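Local coordinates for kinesin-like protein KAR3 (PDB 1F9V), which is a yeast kinesin-related motor whose motor domain binds nucleotide and probably hydrolyses ATP to move on microtubules, at residues L18-I26 with S319-T328; G275-P284 with F334-R342. The protein carries 2 engineered substitutions. One frame throughout, in Å; residues are numbered along the deposited sequence.

Helix 325-338 is held separately at its two ends, a worked example of how one helix can tie remote parts of a domain together. Interaction 1 joins the residues leading into it and its first turn to the loop and first strand of the small antiparallel sheet; interaction 2 joins its last turn and the chain beyond to the end of helix 258-281. Their centres lie 26 Å apart and their nearest atoms about 7 Å, without touching. The structure holds two ADP sites. The E19 side chain is about 7 Å from one, which it reaches through R12, a member of the pocket that includes the P-loop residues; the S340 side chain is about 8 Å from the other. The magnesium ion lies about 13 Å from the S319 side chain.

Interaction 1: residues L18-I26 with S319-T328; sequences LENSDTSLI and SPSSSHINET
On the edge of the small three-stranded antiparallel sheet of the kinesin motor domain, the type I beta turn S21-S24 closes around S322, in the 3-10 segment entering helix 325-338. The amide of S322 gives N20 O a nearly straight bond of 3.0 Å (167° at the hydrogen), lying in the carbonyl plane. With OG anti to its own carbonyl carbon (chi1 -60°), the S322 hydroxyl turns into the loop, where it accepts from T23 N at 3.1 Å and is hydrogen-bonded to S24 OG at 2.8 Å, either hydroxyl being a possible donor. A water adds a second link, donating to S21 OG and P320 O while also bonded to S24 OG. Beyond the turn, the CD1 methyl of I26 lies 3.8 Å from S319 O, close to P320 O as well, and reaches CD1 of I325 at 4.3 Å. At the other end, E19 OE2 is gripped by S321 OG at 2.6 Å, from above the carboxylate plane, and by the amide of L15. E19 OE1 forms a salt bridge with R12, an ADP-pocket residue. H324, its ND1 bonded to S319 OG, stands with its ring 82° from the carboxylate, and E19 OE1 meets CE1 at the in-plane edge, 3.5 Å away.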
loop_
_atom_site.group_PDB
_atom_site.type_symbol
_atom_site.label_atom_id
_atom_site.label_comp_id
_atom_site.label_asym_id
_atom_site.label_seq_id
_atom_site.Cartn_x
_atom_site.Cartn_y
_atom_site.Cartn_z
ATOM N N LEU A 18 -10.425 -25.585 5.842
ATOM C CA LEU A 18 -9.289 -25.723 4.931
ATOM C C LEU A 18 -7.977 -25.233 5.547
ATOM O O LEU A 18 -6.896 -25.640 5.112
ATOM C CB LEU A 18 -9.543 -24.965 3.627
ATOM C CG LEU A 18 -10.878 -24.237 3.520
ATOM C CD1 LEU A 18 -10.766 -23.126 2.493
ATOM C CD2 LEU A 18 -11.966 -25.232 3.141
ATOM N N GLU A 19 -8.063 -24.369 6.555
ATOM C CA GLU A 19 -6.880 -23.852 7.230
ATOM C C GLU A 19 -6.985 -24.131 8.724
ATOM O O GLU A 19 -8.053 -24.485 9.222
ATOM C CB GLU A 19 -6.756 -22.339 7.008
ATOM C CG GLU A 19 -6.034 -21.959 5.730
ATOM C CD GLU A 19 -6.097 -20.476 5.437
ATOM O OE1 GLU A 19 -5.804 -20.099 4.284
ATOM O OE2 GLU A 19 -6.436 -19.689 6.348
ATOM N N ASN A 20 -5.874 -23.979 9.438
ATOM C CA ASN A 20 -5.869 -24.188 10.879
ATOM C C ASN A 20 -4.628 -23.565 11.493
ATOM O O ASN A 20 -3.674 -23.237 10.789
ATOM C CB ASN A 20 -5.927 -25.683 11.211
ATOM C CG ASN A 20 -4.638 -26.406 10.885
ATOM O OD1 ASN A 20 -3.585 -26.125 11.468
ATOM N ND2 ASN A 20 -4.710 -27.346 9.948
ATOM N N SER A 21 -4.649 -23.397 12.810
ATOM C CA SER A 21 -3.522 -22.817 13.528
ATOM C C SER A 21 -2.983 -23.837 14.537
ATOM O O SER A 21 -2.535 -23.482 15.631
ATOM C CB SER A 21 -3.969 -21.543 14.247
ATOM O OG SER A 21 -2.878 -20.921 14.899
ATOM N N ASP A 22 -3.027 -25.106 14.145
ATOM C CA ASP A 22 -2.579 -26.216 14.988
ATOM C C ASP A 22 -1.109 -26.191 15.405
ATOM O O ASP A 22 -0.761 -26.691 16.477
ATOM C CB ASP A 22 -2.824 -27.550 14.277
ATOM C CG ASP A 22 -4.293 -27.889 14.137
ATOM O OD1 ASP A 22 -5.145 -27.217 14.759
ATOM O OD2 ASP A 22 -4.589 -28.846 13.394
ATOM N N THR A 23 -0.246 -25.628 14.564
ATOM C CA THR A 23 1.182 -25.623 14.861
ATOM C C THR A 23 1.848 -24.264 15.039
ATOM O O THR A 23 3.067 -24.146 14.914
ATOM C CB THR A 23 1.948 -26.414 13.784
ATOM O OG1 THR A 23 1.593 -25.924 12.486
ATOM C CG2 THR A 23 1.586 -27.894 13.859
ATOM N N SER A 24 1.059 -23.239 15.333
ATOM C CA SER A 24 1.615 -21.910 15.551
ATOM C C SER A 24 0.629 -21.055 16.330
ATOM O O SER A 24 -0.548 -21.403 16.463
ATOM C CB SER A 24 1.961 -21.228 14.218
ATOM O OG SER A 24 0.834 -21.134 13.370
ATOM N N LEU A 25 1.121 -19.937 16.846
ATOM C CA LEU A 25 0.292 -19.030 17.612
ATOM C C LEU A 25 0.595 -17.579 17.264
ATOM O O LEU A 25 1.742 -17.142 17.292
ATOM C CB LEU A 25 0.523 -19.248 19.106
ATOM C CG LEU A 25 -0.059 -18.181 20.031
ATOM C CD1 LEU A 25 -1.577 -18.278 20.015
ATOM C CD2 LEU A 25 0.488 -18.358 21.444
ATOM N N ILE A 26 -0.446 -16.839 16.926
ATOM C CA ILE A 26 -0.293 -15.430 16.625
ATOM C C ILE A 26 -1.191 -14.749 17.633
ATOM O O ILE A 26 -2.407 -14.921 17.607
ATOM C CB ILE A 26 -0.760 -15.089 15.195
ATOM C CG1 ILE A 26 0.220 -15.679 14.180
ATOM C CG2 ILE A 26 -0.836 -13.580 15.022
ATOM C CD1 ILE A 26 -0.268 -15.633 12.744
ATOM N N SER A 319 -1.637 -14.052 6.827
ATOM C CA SER A 319 -2.608 -15.108 7.057
ATOM C C SER A 319 -2.456 -15.526 8.522
ATOM O O SER A 319 -1.373 -15.415 9.097
ATOM C CB SER A 319 -2.305 -16.296 6.149
ATOM O OG SER A 319 -2.747 -17.514 6.734
ATOM N N PRO A 320 -3.547 -15.990 9.154
ATOM C CA PRO A 320 -3.469 -16.415 10.558
ATOM C C PRO A 320 -3.104 -17.899 10.689
ATOM O O PRO A 320 -2.873 -18.394 11.794
ATOM C CB PRO A 320 -4.877 -16.166 11.067
ATOM C CG PRO A 320 -5.733 -16.497 9.859
ATOM C CD PRO A 320 -4.921 -16.111 8.630
ATOM N N SER A 321 -3.043 -18.597 9.560
ATOM C CA SER A 321 -2.787 -20.033 9.548
ATOM C C SER A 321 -1.354 -20.545 9.601
ATOM O O SER A 321 -0.425 -19.908 9.110
ATOM C CB SER A 321 -3.517 -20.639 8.357
ATOM O OG SER A 321 -4.873 -20.213 8.375
ATOM N N SER A 322 -1.206 -21.730 10.199
ATOM C CA SER A 322 0.090 -22.388 10.390
ATOM C C SER A 322 0.857 -22.727 9.125
ATOM O O SER A 322 2.084 -22.642 9.112
ATOM C CB SER A 322 -0.080 -23.674 11.209
ATOM O OG SER A 322 -0.633 -23.392 12.477
ATOM N N SER A 323 0.153 -23.119 8.069
ATOM C CA SER A 323 0.828 -23.472 6.826
ATOM C C SER A 323 1.572 -22.283 6.228
ATOM O O SER A 323 2.481 -22.456 5.418
ATOM C CB SER A 323 -0.176 -24.014 5.804
ATOM O OG SER A 323 -1.129 -23.029 5.444
ATOM N N HIS A 324 1.193 -21.079 6.643
ATOM C CA HIS A 324 1.817 -19.863 6.127
ATOM C C HIS A 324 2.708 -19.158 7.137
ATOM O O HIS A 324 3.203 -18.061 6.864
ATOM C CB HIS A 324 0.741 -18.865 5.689
ATOM C CG HIS A 324 -0.287 -19.441 4.768
ATOM N ND1 HIS A 324 -1.628 -19.478 5.084
ATOM C CD2 HIS A 324 -0.176 -19.962 3.524
ATOM C CE1 HIS A 324 -2.301 -19.997 4.072
ATOM N NE2 HIS A 324 -1.445 -20.299 3.114
ATOM N N ILE A 325 2.921 -19.772 8.295
ATOM C CA ILE A 325 3.710 -19.135 9.343
ATOM C C ILE A 325 5.107 -18.639 8.963
ATOM O O ILE A 325 5.566 -17.607 9.457
ATOM C CB ILE A 325 3.813 -20.057 10.582
ATOM C CG1 ILE A 325 4.189 -19.227 11.806
ATOM C CG2 ILE A 325 4.799 -21.176 10.326
ATOM C CD1 ILE A 325 3.142 -18.205 12.180
ATOM N N ASN A 326 5.790 -19.354 8.083
ATOM C CA ASN A 326 7.126 -18.921 7.703
ATOM C C ASN A 326 7.078 -17.652 6.864
ATOM O O ASN A 326 7.885 -16.743 7.064
ATOM C CB ASN A 326 7.841 -20.041 6.958
ATOM C CG ASN A 326 8.240 -21.176 7.883
ATOM O OD1 ASN A 326 8.522 -20.959 9.064
ATOM N ND2 ASN A 326 8.259 -22.392 7.352
ATOM N N GLU A 327 6.127 -17.577 5.942
ATOM C CA GLU A 327 6.004 -16.390 5.105
ATOM C C GLU A 327 5.471 -15.243 5.945
ATOM O O GLU A 327 5.799 -14.080 5.706
ATOM C CB GLU A 327 5.068 -16.652 3.928
ATOM C CG GLU A 327 5.734 -17.328 2.740
ATOM C CD GLU A 327 6.957 -16.577 2.216
ATOM O OE1 GLU A 327 7.163 -15.390 2.563
ATOM O OE2 GLU A 327 7.717 -17.188 1.444
ATOM N N THR A 328 4.637 -15.570 6.931
ATOM C CA THR A 328 4.085 -14.554 7.811
ATOM C C THR A 328 5.232 -13.906 8.578
ATOM O O THR A 328 5.283 -12.684 8.721
ATOM C CB THR A 328 3.080 -15.159 8.807
ATOM O OG1 THR A 328 1.860 -15.454 8.122
ATOM C CG2 THR A 328 2.789 -14.181 9.938
HETATM O O HOH W 1 -3.143 -23.964 7.627
HETATM O O HOH W 2 -1.082 -19.276 13.740
#

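Interaction 2: residues G275-P284 with F334-R342; sequences GDVIHALGQP and FASKVNSTR
K337 reaches obliquely across helix 258-281, from beside H279 to D276. From CB, CG is set anti to the backbone N (chi1 174°), which starts the chain beside the histidine, with CG 4.0 Å from H279 ND1. The rest is fully extended: CE passes 3.8 Å from G275 O, and NZ ends in a salt bridge to D276 OD1 at 2.5 Å, arriving on the syn side but tilted from the carboxylate plane. Cut back to an alanine, the side chain would no longer reach D276, whose carboxylate is likely to lose this charged partner, along with the cover that CE gives G275 O. The backbone of the lysine is held too, for H279 ND1 donates to K337 O at 2.8 Å, the oxygen lying in the ring plane and the bond falling in the carbonyl plane. One face of that ring is met by Q283 OE1, toward its rim.

Deeper in, V338 packs its CB against I278 CG2. Nearer the start of the segment, F334 CE2 sits 3.6 Å from the CA of G275, where any CB would clash with the ring. Past the helix ends, G282 O takes two bonds from a single residue, from T341 N at 3.0 Å and from T341 OG1 at 2.7 Å.

The axes of the two helix segments approach to 9.0 Å at 37°, and both I278 and V338 also rest on M314 of strand 311-318. Helices packed side by side against the central sheet fit the P-loop NTPase fold of the kinesin motor domain, in which helix 258-281 probably corresponds to the relay helix that follows switch II, as in other kinesins.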
loop_
_atom_site.group_PDB
_atom_site.type_symbol
_atom_site.label_atom_id
_atom_site.label_comp_id
_atom_site.label_asym_id
_atom_site.label_seq_id
_atom_site.Cartn_x
_atom_site.Cartn_y
_atom_site.Cartn_z
ATOM N N GLY A 275 11.631 -1.721 0.316
ATOM C CA GLY A 275 11.917 -1.777 1.737
ATOM C C GLY A 275 13.097 -0.895 2.100
ATOM O O GLY A 275 13.069 -0.183 3.110
ATOM N N ASP A 276 14.142 -0.938 1.276
ATOM C CA ASP A 276 15.328 -0.133 1.527
ATOM C C ASP A 276 15.006 1.357 1.475
ATOM O O ASP A 276 15.472 2.132 2.310
ATOM C CB ASP A 276 16.419 -0.455 0.502
ATOM C CG ASP A 276 17.068 -1.800 0.744
ATOM O OD1 ASP A 276 17.042 -2.283 1.894
ATOM O OD2 ASP A 276 17.607 -2.376 -0.218
ATOM N N VAL A 277 14.208 1.753 0.492
ATOM C CA VAL A 277 13.835 3.156 0.337
ATOM C C VAL A 277 12.995 3.651 1.521
ATOM O O VAL A 277 13.295 4.687 2.110
ATOM C CB VAL A 277 13.064 3.377 -1.004
ATOM C CG1 VAL A 277 12.385 4.739 -1.021
ATOM C CG2 VAL A 277 14.032 3.266 -2.176
ATOM N N ILE A 278 11.946 2.913 1.875
ATOM C CA ILE A 278 11.090 3.325 2.990
ATOM C C ILE A 278 11.872 3.335 4.303
ATOM O O ILE A 278 11.713 4.240 5.121
ATOM C CB ILE A 278 9.852 2.398 3.140
ATOM C CG1 ILE A 278 9.059 2.346 1.825
ATOM C CG2 ILE A 278 8.956 2.903 4.270
ATOM C CD1 ILE A 278 8.576 3.680 1.333
ATOM N N HIS A 279 12.727 2.338 4.507
ATOM C CA HIS A 279 13.515 2.294 5.731
ATOM C C HIS A 279 14.414 3.532 5.815
ATOM O O HIS A 279 14.501 4.184 6.857
ATOM C CB HIS A 279 14.378 1.027 5.777
ATOM C CG HIS A 279 15.324 0.987 6.939
ATOM N ND1 HIS A 279 14.969 0.481 8.170
ATOM C CD2 HIS A 279 16.601 1.420 7.063
ATOM C CE1 HIS A 279 15.987 0.605 9.004
ATOM N NE2 HIS A 279 16.989 1.171 8.359
ATOM N N ALA A 280 15.081 3.854 4.714
ATOM C CA ALA A 280 15.969 5.004 4.695
ATOM C C ALA A 280 15.204 6.300 4.958
ATOM O O ALA A 280 15.671 7.164 5.698
ATOM C CB ALA A 280 16.697 5.078 3.350
ATOM N N LEU A 281 14.022 6.426 4.362
ATOM C CA LEU A 281 13.211 7.625 4.532
ATOM C C LEU A 281 12.735 7.805 5.969
ATOM O O LEU A 281 12.382 8.913 6.374
ATOM C CB LEU A 281 11.999 7.577 3.603
ATOM C CG LEU A 281 12.296 7.806 2.120
ATOM C CD1 LEU A 281 11.102 7.380 1.294
ATOM C CD2 LEU A 281 12.615 9.275 1.885
ATOM N N GLY A 282 12.728 6.714 6.733
ATOM C CA GLY A 282 12.283 6.775 8.117
ATOM C C GLY A 282 13.419 7.030 9.097
ATOM O O GLY A 282 13.205 7.055 10.316
ATOM N N GLN A 283 14.629 7.226 8.566
ATOM C CA GLN A 283 15.813 7.475 9.384
ATOM C C GLN A 283 15.985 8.965 9.671
ATOM O O GLN A 283 15.578 9.805 8.874
ATOM C CB GLN A 283 17.055 6.937 8.674
ATOM C CG GLN A 283 17.095 5.418 8.587
ATOM C CD GLN A 283 16.883 4.751 9.935
ATOM O OE1 GLN A 283 16.152 3.763 10.046
ATOM N NE2 GLN A 283 17.522 5.291 10.970
ATOM N N PRO A 284 16.602 9.309 10.830
ATOM C CA PRO A 284 16.834 10.696 11.259
ATOM C C PRO A 284 17.521 11.611 10.243
ATOM O O PRO A 284 17.439 12.833 10.358
ATOM C CB PRO A 284 17.645 10.541 12.570
ATOM C CG PRO A 284 17.353 9.184 13.022
ATOM C CD PRO A 284 17.107 8.344 11.815
ATOM N N PHE A 334 9.690 -7.777 7.285
ATOM C CA PHE A 334 9.727 -6.686 6.309
ATOM C C PHE A 334 9.032 -5.472 6.940
ATOM O O PHE A 334 9.543 -4.351 6.889
ATOM C CB PHE A 334 9.001 -7.079 5.019
ATOM C CG PHE A 334 8.924 -5.962 4.000
ATOM C CD1 PHE A 334 7.856 -5.071 4.002
ATOM C CD2 PHE A 334 9.927 -5.798 3.047
ATOM C CE1 PHE A 334 7.788 -4.031 3.068
ATOM C CE2 PHE A 334 9.863 -4.761 2.112
ATOM C CZ PHE A 334 8.796 -3.883 2.125
ATOM N N ALA A 335 7.865 -5.704 7.539
ATOM C CA ALA A 335 7.107 -4.638 8.190
ATOM C C ALA A 335 7.952 -3.918 9.232
ATOM O O ALA A 335 7.905 -2.693 9.335
ATOM C CB ALA A 335 5.859 -5.213 8.845
ATOM N N SER A 336 8.709 -4.684 10.016
ATOM C CA SER A 336 9.576 -4.114 11.046
ATOM C C SER A 336 10.677 -3.246 10.427
ATOM O O SER A 336 11.063 -2.215 10.985
ATOM C CB SER A 336 10.217 -5.234 11.878
ATOM O OG SER A 336 9.224 -6.031 12.508
ATOM N N LYS A 337 11.183 -3.671 9.272
ATOM C CA LYS A 337 12.226 -2.917 8.592
ATOM C C LYS A 337 11.699 -1.568 8.100
ATOM O O LYS A 337 12.406 -0.558 8.156
ATOM C CB LYS A 337 12.770 -3.718 7.410
ATOM C CG LYS A 337 13.763 -2.941 6.559
ATOM C CD LYS A 337 14.210 -3.743 5.351
ATOM C CE LYS A 337 15.192 -2.955 4.505
ATOM N NZ LYS A 337 15.887 -3.839 3.531
ATOM N N VAL A 338 10.451 -1.538 7.639
ATOM C CA VAL A 338 9.912 -0.281 7.144
ATOM C C VAL A 338 9.371 0.637 8.247
ATOM O O VAL A 338 9.003 1.776 7.984
ATOM C CB VAL A 338 8.846 -0.521 6.049
ATOM C CG1 VAL A 338 9.509 -1.130 4.832
ATOM C CG2 VAL A 338 7.752 -1.436 6.552
ATOM N N ASN A 339 9.331 0.142 9.485
ATOM C CA ASN A 339 8.889 0.955 10.622
ATOM C C ASN A 339 9.909 2.095 10.683
ATOM O O ASN A 339 11.110 1.847 10.570
ATOM C CB ASN A 339 8.997 0.157 11.928
ATOM C CG ASN A 339 7.679 -0.456 12.368
ATOM O OD1 ASN A 339 6.603 0.026 12.025
ATOM N ND2 ASN A 339 7.766 -1.535 13.150
ATOM N N SER A 340 9.459 3.331 10.865
ATOM C CA SER A 340 10.404 4.446 10.937
ATOM C C SER A 340 10.916 4.648 12.367
ATOM O O SER A 340 10.405 4.033 13.311
ATOM C CB SER A 340 9.749 5.735 10.426
ATOM O OG SER A 340 9.020 6.379 11.453
ATOM N N THR A 341 11.924 5.505 12.526
ATOM C CA THR A 341 12.499 5.768 13.841
ATOM C C THR A 341 11.551 6.551 14.741
ATOM O O THR A 341 11.928 7.025 15.814
ATOM C CB THR A 341 13.844 6.519 13.725
ATOM O OG1 THR A 341 13.674 7.707 12.942
ATOM C CG2 THR A 341 14.883 5.623 13.067
ATOM N N ARG A 342 10.314 6.692 14.289
ATOM C CA ARG A 342 9.292 7.362 15.068
ATOM C C ARG A 342 8.826 6.324 16.098
ATOM O O ARG A 342 8.425 6.657 17.213
ATOM C CB ARG A 342 8.130 7.748 14.150
ATOM C CG ARG A 342 6.797 7.931 14.844
ATOM C CD ARG A 342 5.868 8.806 14.009
ATOM N NE ARG A 342 4.485 8.734 14.475
ATOM C CZ ARG A 342 3.792 7.604 14.575
ATOM N NH1 ARG A 342 2.540 7.635 15.009
ATOM N NH2 ARG A 342 4.352 6.445 14.240
HETATM O O HOH W 3 10.869 3.824 7.758
HETATM O O HOH W 4 13.659 2.385 11.459
#